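Local coordinates for protein (thymidylate synthase) (Bacillus subtilis, PDB 1B02) that probably catalyses the reductive methylation of dUMP to dTMP, with 5,10-methylenetetrahydrofolate as both methyl donor and reductant, at residues K66-E71 / N192-N197; H175-A180 / E213-I218; Q200-Q205 / K252-F257. One frame throughout, in Å; residues are numbered along the deposited sequence.

Contact 1. Residues K66-E71 / N192-N197; sequences KTAIKE and NVFQYN. With UFP (5-fluoro-2'-deoxyuridine-5'-monophosphate), chain B.
Ile69 and Gln195 bring their CA atoms to 5.6 Å where helix segments 66-71 and 192-197 cross. The axes pass 8.9 Å apart at a signed crossing angle of -59°. Gln195 carries the polar half of the contact. Its CG sits between the backbone N and the carbonyl carbon (chi1 66°), and the extended chain then takes the amide across to the other helix. NE2 of Gln195 gives two hydrogen bonds there. One runs 2.9 Å to OE1 of Glu71, which is met on its anti side and out of the carboxylate plane. The other is less straight, 3.2 Å to the backbone O of Ala68, with the donor above the carbonyl plane. The other end of the amide is held too: OE1 of Gln195 accepts from ND2 of Asn192 at 2.9 Å. With both ends bonded, the rotation of the amide is fixed. OE2 of Glu71 accepts a bond from Trp94 NE1.

The apolar half lies at the Phe194 ring. CB of Ala68 meets its edge near CD2, and CG1 of Ile69 approaches CE2 obliquely at 3.9 Å.

Asn192 also faces the nucleotide. Its OD1 accepts from N3 of 5-fluoro-2'-deoxyuridine-5'-monophosphate at 2.7 Å, and its ND2 donates to O4 of the same base at 2.9 Å. Asn183 ND2 donates to that OD1 as well. The contact thus backs the pyrimidine-recognising asparagine of the thymidylate synthase active site, with Gln195 in the second shell.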
loop_
_atom_site.group_PDB
_atom_site.type_symbol
_atom_site.label_atom_id
_atom_site.label_comp_id
_atom_site.label_asym_id
_atom_site.label_seq_id
_atom_site.Cartn_x
_atom_site.Cartn_y
_atom_site.Cartn_z
ATOM N N LYS A 66 7.602 -9.211 -3.658
ATOM C CA LYS A 66 8.914 -8.813 -3.163
ATOM C C LYS A 66 9.116 -7.316 -3.376
ATOM O O LYS A 66 9.629 -6.614 -2.502
ATOM C CB LYS A 66 10.011 -9.595 -3.889
ATOM C CG LYS A 66 10.355 -10.927 -3.241
ATOM C CD LYS A 66 11.829 -10.995 -2.883
ATOM C CE LYS A 66 12.424 -12.348 -3.242
ATOM N NZ LYS A 66 13.772 -12.526 -2.638
ATOM N N THR A 67 8.705 -6.835 -4.546
ATOM C CA THR A 67 8.827 -5.423 -4.893
ATOM C C THR A 67 7.959 -4.574 -3.969
ATOM O O THR A 67 8.361 -3.490 -3.543
ATOM C CB THR A 67 8.383 -5.177 -6.348
ATOM O OG1 THR A 67 9.127 -6.033 -7.222
ATOM C CG2 THR A 67 8.617 -3.731 -6.745
ATOM N N ALA A 68 6.766 -5.077 -3.666
ATOM C CA ALA A 68 5.837 -4.380 -2.787
ATOM C C ALA A 68 6.472 -4.153 -1.419
ATOM O O ALA A 68 6.440 -3.040 -0.889
ATOM C CB ALA A 68 4.551 -5.185 -2.641
ATOM N N ILE A 69 7.056 -5.205 -0.853
ATOM C CA ILE A 69 7.700 -5.104 0.454
ATOM C C ILE A 69 8.908 -4.173 0.401
ATOM O O ILE A 69 9.170 -3.426 1.343
ATOM C CB ILE A 69 8.156 -6.485 0.962
ATOM C CG1 ILE A 69 6.940 -7.374 1.215
ATOM C CG2 ILE A 69 8.957 -6.327 2.239
ATOM C CD1 ILE A 69 7.293 -8.789 1.603
ATOM N N LYS A 70 9.644 -4.216 -0.704
ATOM C CA LYS A 70 10.814 -3.360 -0.859
ATOM C C LYS A 70 10.399 -1.892 -0.828
ATOM O O LYS A 70 11.067 -1.061 -0.212
ATOM C CB LYS A 70 11.524 -3.672 -2.179
ATOM C CG LYS A 70 12.146 -5.062 -2.236
ATOM C CD LYS A 70 13.397 -5.065 -3.093
ATOM C CE LYS A 70 13.695 -6.457 -3.624
ATOM N NZ LYS A 70 14.642 -6.420 -4.772
ATOM N N GLU A 71 9.293 -1.576 -1.498
ATOM C CA GLU A 71 8.792 -0.208 -1.529
ATOM C C GLU A 71 8.372 0.202 -0.121
ATOM O O GLU A 71 8.643 1.319 0.318
ATOM C CB GLU A 71 7.598 -0.101 -2.474
ATOM C CG GLU A 71 6.956 1.275 -2.494
ATOM C CD GLU A 71 5.636 1.282 -3.233
ATOM O OE1 GLU A 71 4.894 0.283 -3.132
ATOM O OE2 GLU A 71 5.341 2.284 -3.917
ATOM N N ASN A 192 -0.747 -2.237 -2.693
ATOM C CA ASN A 192 -1.144 -1.566 -1.456
ATOM C C ASN A 192 -1.731 -2.478 -0.382
ATOM O O ASN A 192 -1.267 -2.478 0.757
ATOM C CB ASN A 192 -2.151 -0.452 -1.762
ATOM C CG ASN A 192 -1.592 0.608 -2.692
ATOM O OD1 ASN A 192 -2.311 1.154 -3.529
ATOM N ND2 ASN A 192 -0.305 0.906 -2.550
ATOM N N VAL A 193 -2.758 -3.238 -0.742
ATOM C CA VAL A 193 -3.417 -4.134 0.200
ATOM C C VAL A 193 -2.452 -5.114 0.862
ATOM O O VAL A 193 -2.540 -5.374 2.061
ATOM C CB VAL A 193 -4.537 -4.932 -0.496
ATOM C CG1 VAL A 193 -5.118 -5.976 0.453
ATOM C CG2 VAL A 193 -5.619 -3.985 -0.969
ATOM N N PHE A 194 -1.530 -5.654 0.076
ATOM C CA PHE A 194 -0.565 -6.614 0.593
ATOM C C PHE A 194 0.536 -5.964 1.429
ATOM O O PHE A 194 0.759 -6.343 2.578
ATOM C CB PHE A 194 0.059 -7.401 -0.567
ATOM C CG PHE A 194 1.146 -8.353 -0.141
ATOM C CD1 PHE A 194 0.830 -9.575 0.445
ATOM C CD2 PHE A 194 2.488 -8.016 -0.304
ATOM C CE1 PHE A 194 1.831 -10.445 0.864
ATOM C CE2 PHE A 194 3.497 -8.879 0.113
ATOM C CZ PHE A 194 3.167 -10.095 0.698
ATOM N N GLN A 195 1.221 -4.983 0.853
ATOM C CA GLN A 195 2.313 -4.317 1.548
ATOM C C GLN A 195 1.941 -3.746 2.911
ATOM O O GLN A 195 2.781 -3.689 3.810
ATOM C CB GLN A 195 2.899 -3.205 0.674
ATOM C CG GLN A 195 1.954 -2.053 0.404
ATOM C CD GLN A 195 2.552 -1.015 -0.525
ATOM O OE1 GLN A 195 1.891 -0.049 -0.902
ATOM N NE2 GLN A 195 3.809 -1.211 -0.900
ATOM N N TYR A 196 0.692 -3.324 3.075
ATOM C CA TYR A 196 0.281 -2.759 4.352
ATOM C C TYR A 196 -0.098 -3.809 5.382
ATOM O O TYR A 196 -0.010 -3.567 6.583
ATOM C CB TYR A 196 -0.845 -1.743 4.147
ATOM C CG TYR A 196 -0.268 -0.364 3.946
ATOM C CD1 TYR A 196 0.149 0.401 5.037
ATOM C CD2 TYR A 196 -0.022 0.131 2.664
ATOM C CE1 TYR A 196 0.803 1.617 4.858
ATOM C CE2 TYR A 196 0.633 1.349 2.475
ATOM C CZ TYR A 196 1.045 2.082 3.577
ATOM O OH TYR A 196 1.721 3.267 3.400
ATOM N N ASN A 197 -0.508 -4.980 4.914
ATOM C CA ASN A 197 -0.845 -6.056 5.827
ATOM C C ASN A 197 0.486 -6.568 6.368
ATOM O O ASN A 197 0.569 -7.071 7.490
ATOM C CB ASN A 197 -1.570 -7.180 5.093
ATOM C CG ASN A 197 -1.859 -8.367 5.993
ATOM O OD1 ASN A 197 -1.245 -9.425 5.862
ATOM N ND2 ASN A 197 -2.800 -8.195 6.916
HETATM N N1 UFP B . -2.076 4.963 -6.818
HETATM C C2 UFP B . -2.468 3.797 -6.117
HETATM N N3 UFP B . -1.708 3.317 -5.003
HETATM C C4 UFP B . -0.427 3.835 -4.567
HETATM C C5 UFP B . 0.385 4.915 -5.510
HETATM C C6 UFP B . -0.844 5.827 -6.207
HETATM O O2 UFP B . -3.298 2.991 -6.553
HETATM O O4 UFP B . 0.027 3.604 -3.436
HETATM F F5 UFP B . 1.283 5.654 -4.878
HETATM C "C1'" UFP B . -2.736 5.439 -8.080
HETATM C "C2'" UFP B . -4.150 5.977 -7.975
HETATM C "C3'" UFP B . -4.137 6.846 -9.228
HETATM C "C4'" UFP B . -2.742 7.362 -9.402
HETATM O "O3'" UFP B . -4.513 6.052 -10.337
HETATM O "O4'" UFP B . -1.903 6.404 -8.769
HETATM C "C5'" UFP B . -2.312 8.743 -8.853
HETATM O "O5'" UFP B . -3.048 9.753 -9.614
HETATM P P UFP B . -3.942 10.799 -8.841
HETATM O O1P UFP B . -3.033 11.615 -8.017
HETATM O O2P UFP B . -5.021 10.095 -8.184
HETATM O O3P UFP B . -4.593 11.521 -10.095
#

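Contact 2. Residues H175-A180 / E213-I218; sequences HLEVRA and EYIFNI
The His175 ring has CB of Glu213 at its edge, in plane. Its ND1 accepts a 2.9 Å hydrogen bond from the backbone N of Glu213, although that donor lies far out of the ring plane. The Phe216 ring has CD1 of Ile218 at its edge, while CB of Ala180 comes obliquely to CE2 at 4.2 Å. The Tyr214 ring is met obliquely by Leu176, whose CD2 is 3.7 Å from CE1 of Tyr214. These two side chains lie alongside each other and point the same way, both with CG anti to the backbone N (chi1 169° in Leu176). Tyr214 OH bonds to the backbone O of Val193.

On the other side of the sheet, ND2 of Asn217 donates to OE2 of Glu177 at 3.1 Å. OE2 lies near the Asn217 amide plane, though the donor stands out of the carboxylate plane, on its anti side. Tyr168 and Gln47 bind the remaining oxygens of Glu177 and Asn217.

The backbones pair in parallel, Leu176 beside Tyr214 through Ala180 beside Ile218. Ile215 N donates to Leu176 O at 2.8 Å, and Val178 N donates to Ile215 O at 2.9 Å. Asn217 likewise bonds through N to Val178 and through O to Ala180. Leu176, Val178, Tyr214 and Phe216 turn to the side where helix 188-207 packs. This is the strand pair of a beta-alpha-beta crossover in the mixed sheet of thymidylate synthase.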
loop_
_atom_site.group_PDB
_atom_site.type_symbol
_atom_site.label_atom_id
_atom_site.label_comp_id
_atom_site.label_asym_id
_atom_site.label_seq_id
_atom_site.Cartn_x
_atom_site.Cartn_y
_atom_site.Cartn_z
ATOM N N HIS A 175 -5.056 -3.799 15.596
ATOM C CA HIS A 175 -5.889 -3.661 14.407
ATOM C C HIS A 175 -5.349 -2.522 13.561
ATOM O O HIS A 175 -4.819 -1.543 14.090
ATOM C CB HIS A 175 -7.337 -3.359 14.795
ATOM C CG HIS A 175 -7.883 -4.274 15.844
ATOM N ND1 HIS A 175 -8.641 -5.385 15.540
ATOM C CD2 HIS A 175 -7.768 -4.253 17.192
ATOM C CE1 HIS A 175 -8.968 -6.010 16.657
ATOM N NE2 HIS A 175 -8.451 -5.344 17.675
ATOM N N LEU A 176 -5.481 -2.647 12.245
ATOM C CA LEU A 176 -4.990 -1.608 11.355
ATOM C C LEU A 176 -6.016 -1.206 10.313
ATOM O O LEU A 176 -6.626 -2.054 9.663
ATOM C CB LEU A 176 -3.710 -2.068 10.652
ATOM C CG LEU A 176 -3.220 -1.184 9.503
ATOM C CD1 LEU A 176 -2.670 0.112 10.054
ATOM C CD2 LEU A 176 -2.156 -1.918 8.705
ATOM N N GLU A 177 -6.202 0.100 10.171
ATOM C CA GLU A 177 -7.124 0.648 9.188
ATOM C C GLU A 177 -6.326 1.638 8.353
ATOM O O GLU A 177 -5.723 2.570 8.889
ATOM C CB GLU A 177 -8.288 1.366 9.873
ATOM C CG GLU A 177 -9.411 1.774 8.923
ATOM C CD GLU A 177 -10.689 2.162 9.650
ATOM O OE1 GLU A 177 -10.611 2.531 10.837
ATOM O OE2 GLU A 177 -11.775 2.097 9.034
ATOM N N VAL A 178 -6.291 1.421 7.043
ATOM C CA VAL A 178 -5.563 2.330 6.166
ATOM C C VAL A 178 -6.517 2.884 5.123
ATOM O O VAL A 178 -7.544 2.275 4.822
ATOM C CB VAL A 178 -4.374 1.627 5.455
ATOM C CG1 VAL A 178 -3.372 1.133 6.483
ATOM C CG2 VAL A 178 -4.873 0.475 4.627
ATOM N N ARG A 179 -6.189 4.043 4.575
ATOM C CA ARG A 179 -7.054 4.633 3.574
ATOM C C ARG A 179 -6.295 5.158 2.364
ATOM O O ARG A 179 -5.220 5.756 2.486
ATOM C CB ARG A 179 -7.881 5.764 4.196
ATOM C CG ARG A 179 -8.720 6.540 3.192
ATOM C CD ARG A 179 -9.869 7.272 3.857
ATOM N NE ARG A 179 -10.957 7.518 2.915
ATOM C CZ ARG A 179 -10.963 8.504 2.022
ATOM N NH1 ARG A 179 -9.935 9.342 1.944
ATOM N NH2 ARG A 179 -11.995 8.644 1.201
ATOM N N ALA A 180 -6.873 4.912 1.192
ATOM C CA ALA A 180 -6.314 5.371 -0.067
ATOM C C ALA A 180 -7.306 6.380 -0.641
ATOM O O ALA A 180 -8.489 6.075 -0.799
ATOM C CB ALA A 180 -6.142 4.198 -1.027
ATOM N N GLU A 213 -7.779 -6.984 13.274
ATOM C CA GLU A 213 -8.444 -6.859 11.988
ATOM C C GLU A 213 -7.607 -5.976 11.065
ATOM O O GLU A 213 -6.779 -5.185 11.523
ATOM C CB GLU A 213 -9.828 -6.232 12.177
ATOM C CG GLU A 213 -10.991 -7.133 11.800
ATOM C CD GLU A 213 -12.309 -6.383 11.746
ATOM O OE1 GLU A 213 -12.559 -5.552 12.645
ATOM O OE2 GLU A 213 -13.096 -6.624 10.807
ATOM N N TYR A 214 -7.821 -6.124 9.763
ATOM C CA TYR A 214 -7.113 -5.323 8.771
ATOM C C TYR A 214 -8.172 -4.748 7.835
ATOM O O TYR A 214 -8.868 -5.490 7.137
ATOM C CB TYR A 214 -6.124 -6.186 7.986
ATOM C CG TYR A 214 -5.415 -5.450 6.868
ATOM C CD1 TYR A 214 -4.885 -4.176 7.071
ATOM C CD2 TYR A 214 -5.267 -6.032 5.608
ATOM C CE1 TYR A 214 -4.225 -3.498 6.048
ATOM C CE2 TYR A 214 -4.607 -5.364 4.575
ATOM C CZ TYR A 214 -4.089 -4.100 4.804
ATOM O OH TYR A 214 -3.430 -3.439 3.795
ATOM N N ILE A 215 -8.298 -3.425 7.837
ATOM C CA ILE A 215 -9.288 -2.746 7.009
ATOM C C ILE A 215 -8.638 -1.802 6.004
ATOM O O ILE A 215 -7.793 -0.970 6.361
ATOM C CB ILE A 215 -10.279 -1.936 7.887
ATOM C CG1 ILE A 215 -10.972 -2.868 8.883
ATOM C CG2 ILE A 215 -11.313 -1.241 7.017
ATOM C CD1 ILE A 215 -10.888 -2.394 10.316
ATOM N N PHE A 216 -9.041 -1.943 4.747
ATOM C CA PHE A 216 -8.520 -1.110 3.670
ATOM C C PHE A 216 -9.655 -0.280 3.069
ATOM O O PHE A 216 -10.608 -0.827 2.510
ATOM C CB PHE A 216 -7.880 -1.987 2.584
ATOM C CG PHE A 216 -6.942 -1.240 1.683
ATOM C CD1 PHE A 216 -5.597 -1.115 2.010
ATOM C CD2 PHE A 216 -7.412 -0.622 0.527
ATOM C CE1 PHE A 216 -4.728 -0.382 1.205
ATOM C CE2 PHE A 216 -6.552 0.115 -0.287
ATOM C CZ PHE A 216 -5.209 0.236 0.053
ATOM N N ASN A 217 -9.555 1.040 3.192
ATOM C CA ASN A 217 -10.579 1.937 2.660
ATOM C C ASN A 217 -10.082 2.664 1.423
ATOM O O ASN A 217 -8.924 3.085 1.359
ATOM C CB ASN A 217 -10.989 2.977 3.707
ATOM C CG ASN A 217 -11.521 2.353 4.973
ATOM O OD1 ASN A 217 -12.549 1.676 4.963
ATOM N ND2 ASN A 217 -10.821 2.578 6.080
ATOM N N ILE A 218 -10.968 2.820 0.447
ATOM C CA ILE A 218 -10.615 3.501 -0.789
ATOM C C ILE A 218 -11.589 4.632 -1.096
ATOM O O ILE A 218 -12.806 4.448 -1.043
ATOM C CB ILE A 218 -10.607 2.518 -1.986
ATOM C CG1 ILE A 218 -9.714 1.315 -1.670
ATOM C CG2 ILE A 218 -10.109 3.224 -3.231
ATOM C CD1 ILE A 218 -10.221 0.009 -2.239
#

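Contact 3. Residues Q200-Q205 / K252-F257; sequences QRMIAQ and KDFYDF
A Met-aromatic contact joins helix 188-207 to the loop between strands 244-247 and 262-265, away from the nucleotide and folate pockets. Met202 and Phe257 run antiparallel to one another, side chain against side chain. CG of Met202 lies over one face of the Phe257 ring, a CH-pi contact 4.3 Å from the centroid and 11° off the normal. SD stands above the same ring, farther away at 5.0 Å from its centroid. The chain then bends (chi3 62°), which brings the methyl CE into touch with both rings of the loop. CE of Met202 is 3.6 Å from CD2 of Phe257 and 3.4 Å from CE1 of Phe254.

Ile203 adds its CD1 obliquely to the same CE1 of Phe254, 3.9 Å away. Phe254 belongs to a short 3-10 turn. It is also the middle residue of an Asx turn, in which OD1 of Asp253 accepts from the backbone N of Tyr255. Helix 126-136 also packs on this cluster, against Ile203 and Phe254.

Gln205 borders the cluster on its polar side. Its amide is bonded through NE2 to the backbone O atoms of Val251 and Asn248, which tie the helix to the loop. The amide plane is turned 37° from the Phe257 ring, and NE2 of Gln205 comes within 3.5 Å of CZ of Phe257.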
loop_
_atom_site.group_PDB
_atom_site.type_symbol
_atom_site.label_atom_id
_atom_site.label_comp_id
_atom_site.label_asym_id
_atom_site.label_seq_id
_atom_site.Cartn_x
_atom_site.Cartn_y
_atom_site.Cartn_z
ATOM N N GLN A 200 1.545 -4.345 9.104
ATOM C CA GLN A 200 0.808 -4.664 10.320
ATOM C C GLN A 200 1.497 -5.821 11.037
ATOM O O GLN A 200 1.702 -5.784 12.249
ATOM C CB GLN A 200 -0.638 -5.054 9.992
ATOM C CG GLN A 200 -1.489 -5.302 11.233
ATOM C CD GLN A 200 -2.866 -5.847 10.914
ATOM O OE1 GLN A 200 -3.141 -6.248 9.785
ATOM N NE2 GLN A 200 -3.742 -5.868 11.914
ATOM N N ARG A 201 1.854 -6.846 10.273
ATOM C CA ARG A 201 2.516 -8.017 10.823
ATOM C C ARG A 201 3.875 -7.669 11.432
ATOM O O ARG A 201 4.261 -8.225 12.461
ATOM C CB ARG A 201 2.669 -9.075 9.734
ATOM C CG ARG A 201 1.370 -9.799 9.428
ATOM C CD ARG A 201 1.379 -10.437 8.053
ATOM N NE ARG A 201 0.070 -10.991 7.707
ATOM C CZ ARG A 201 -0.376 -12.174 8.117
ATOM N NH1 ARG A 201 0.383 -12.935 8.891
ATOM N NH2 ARG A 201 -1.581 -12.597 7.753
ATOM N N MET A 202 4.593 -6.743 10.805
ATOM C CA MET A 202 5.897 -6.325 11.307
ATOM C C MET A 202 5.755 -5.590 12.633
ATOM O O MET A 202 6.384 -5.957 13.625
ATOM C CB MET A 202 6.590 -5.402 10.304
ATOM C CG MET A 202 7.034 -6.083 9.022
ATOM S SD MET A 202 7.548 -4.889 7.776
ATOM C CE MET A 202 8.913 -4.110 8.590
ATOM N N ILE A 203 4.933 -4.545 12.638
ATOM C CA ILE A 203 4.700 -3.741 13.835
ATOM C C ILE A 203 4.166 -4.594 14.985
ATOM O O ILE A 203 4.523 -4.380 16.141
ATOM C CB ILE A 203 3.688 -2.603 13.557
ATOM C CG1 ILE A 203 4.229 -1.673 12.463
ATOM C CG2 ILE A 203 3.396 -1.836 14.839
ATOM C CD1 ILE A 203 5.334 -0.738 12.913
ATOM N N ALA A 204 3.307 -5.555 14.661
ATOM C CA ALA A 204 2.731 -6.434 15.670
ATOM C C ALA A 204 3.813 -7.286 16.326
ATOM O O ALA A 204 3.812 -7.480 17.541
ATOM C CB ALA A 204 1.668 -7.333 15.040
ATOM N N GLN A 205 4.738 -7.790 15.515
ATOM C CA GLN A 205 5.821 -8.624 16.017
ATOM C C GLN A 205 6.726 -7.868 16.986
ATOM O O GLN A 205 7.019 -8.353 18.078
ATOM C CB GLN A 205 6.657 -9.163 14.849
ATOM C CG GLN A 205 7.911 -9.927 15.275
ATOM C CD GLN A 205 8.480 -10.807 14.171
ATOM O OE1 GLN A 205 7.799 -11.691 13.648
ATOM N NE2 GLN A 205 9.736 -10.566 13.814
ATOM N N LYS A 252 13.448 -8.402 16.430
ATOM C CA LYS A 252 12.695 -7.832 17.535
ATOM C C LYS A 252 12.607 -6.319 17.384
ATOM O O LYS A 252 11.770 -5.673 18.012
ATOM C CB LYS A 252 13.362 -8.191 18.863
ATOM C CG LYS A 252 13.223 -9.655 19.245
ATOM C CD LYS A 252 11.763 -10.077 19.269
ATOM C CE LYS A 252 11.616 -11.552 19.593
ATOM N NZ LYS A 252 10.208 -12.003 19.426
ATOM N N ASP A 253 13.480 -5.757 16.551
ATOM C CA ASP A 253 13.488 -4.320 16.307
ATOM C C ASP A 253 13.008 -4.033 14.889
ATOM O O ASP A 253 13.464 -4.654 13.929
ATOM C CB ASP A 253 14.892 -3.744 16.501
ATOM C CG ASP A 253 14.936 -2.242 16.284
ATOM O OD1 ASP A 253 14.739 -1.798 15.134
ATOM O OD2 ASP A 253 15.169 -1.502 17.263
ATOM N N PHE A 254 12.087 -3.083 14.772
ATOM C CA PHE A 254 11.513 -2.699 13.489
ATOM C C PHE A 254 12.551 -2.418 12.405
ATOM O O PHE A 254 12.412 -2.878 11.270
ATOM C CB PHE A 254 10.623 -1.465 13.672
ATOM C CG PHE A 254 9.971 -0.993 12.404
ATOM C CD1 PHE A 254 9.018 -1.778 11.761
ATOM C CD2 PHE A 254 10.315 0.234 11.848
ATOM C CE1 PHE A 254 8.420 -1.348 10.582
ATOM C CE2 PHE A 254 9.721 0.672 10.669
ATOM C CZ PHE A 254 8.771 -0.121 10.035
ATOM N N TYR A 255 13.591 -1.670 12.758
ATOM C CA TYR A 255 14.636 -1.304 11.808
ATOM C C TYR A 255 15.675 -2.388 11.521
ATOM O O TYR A 255 16.701 -2.115 10.900
ATOM C CB TYR A 255 15.334 -0.033 12.290
ATOM C CG TYR A 255 14.375 1.111 12.527
ATOM C CD1 TYR A 255 13.978 1.941 11.478
ATOM C CD2 TYR A 255 13.845 1.354 13.795
ATOM C CE1 TYR A 255 13.076 2.985 11.684
ATOM C CE2 TYR A 255 12.943 2.395 14.012
ATOM C CZ TYR A 255 12.564 3.205 12.951
ATOM O OH TYR A 255 11.675 4.235 13.158
ATOM N N ASP A 256 15.403 -3.613 11.962
ATOM C CA ASP A 256 16.321 -4.725 11.740
ATOM C C ASP A 256 15.837 -5.617 10.603
ATOM O O ASP A 256 16.553 -6.513 10.155
ATOM C CB ASP A 256 16.463 -5.560 13.014
ATOM C CG ASP A 256 17.550 -5.039 13.932
ATOM O OD1 ASP A 256 18.301 -4.135 13.508
ATOM O OD2 ASP A 256 17.651 -5.533 15.077
ATOM N N PHE A 257 14.617 -5.367 10.141
ATOM C CA PHE A 257 14.039 -6.151 9.060
ATOM C C PHE A 257 14.756 -5.909 7.734
ATOM O O PHE A 257 15.215 -4.800 7.455
ATOM C CB PHE A 257 12.558 -5.807 8.893
ATOM C CG PHE A 257 11.656 -6.490 9.881
ATOM C CD1 PHE A 257 11.351 -7.841 9.748
ATOM C CD2 PHE A 257 11.092 -5.776 10.935
ATOM C CE1 PHE A 257 10.496 -8.474 10.651
ATOM C CE2 PHE A 257 10.235 -6.399 11.844
ATOM C CZ PHE A 257 9.936 -7.750 11.702
#

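Contact 1 spans the longest loop: it opens at 66-71, early in helix 65-77, and closes at 192-197, after 120 intervening residues. Contact 2 opens inside that loop, at 175-180, and closes beyond it, at 213-218, so the two cross. Contact 3 opens at 200-205, inside the crossover of contact 2, and closes at 252-257, so it crosses contact 2 but follows contact 1 in series. Helix 188-207 serves contacts 1 and 3 in turn and connects the two strands of contact 2. Leu176 CD2 of contact 2 packs against Tyr196 O of contact 1, and Gln200 NE2 reaches Glu213 O weakly. Sheet, nucleotide site and outer loop thus meet along one helix.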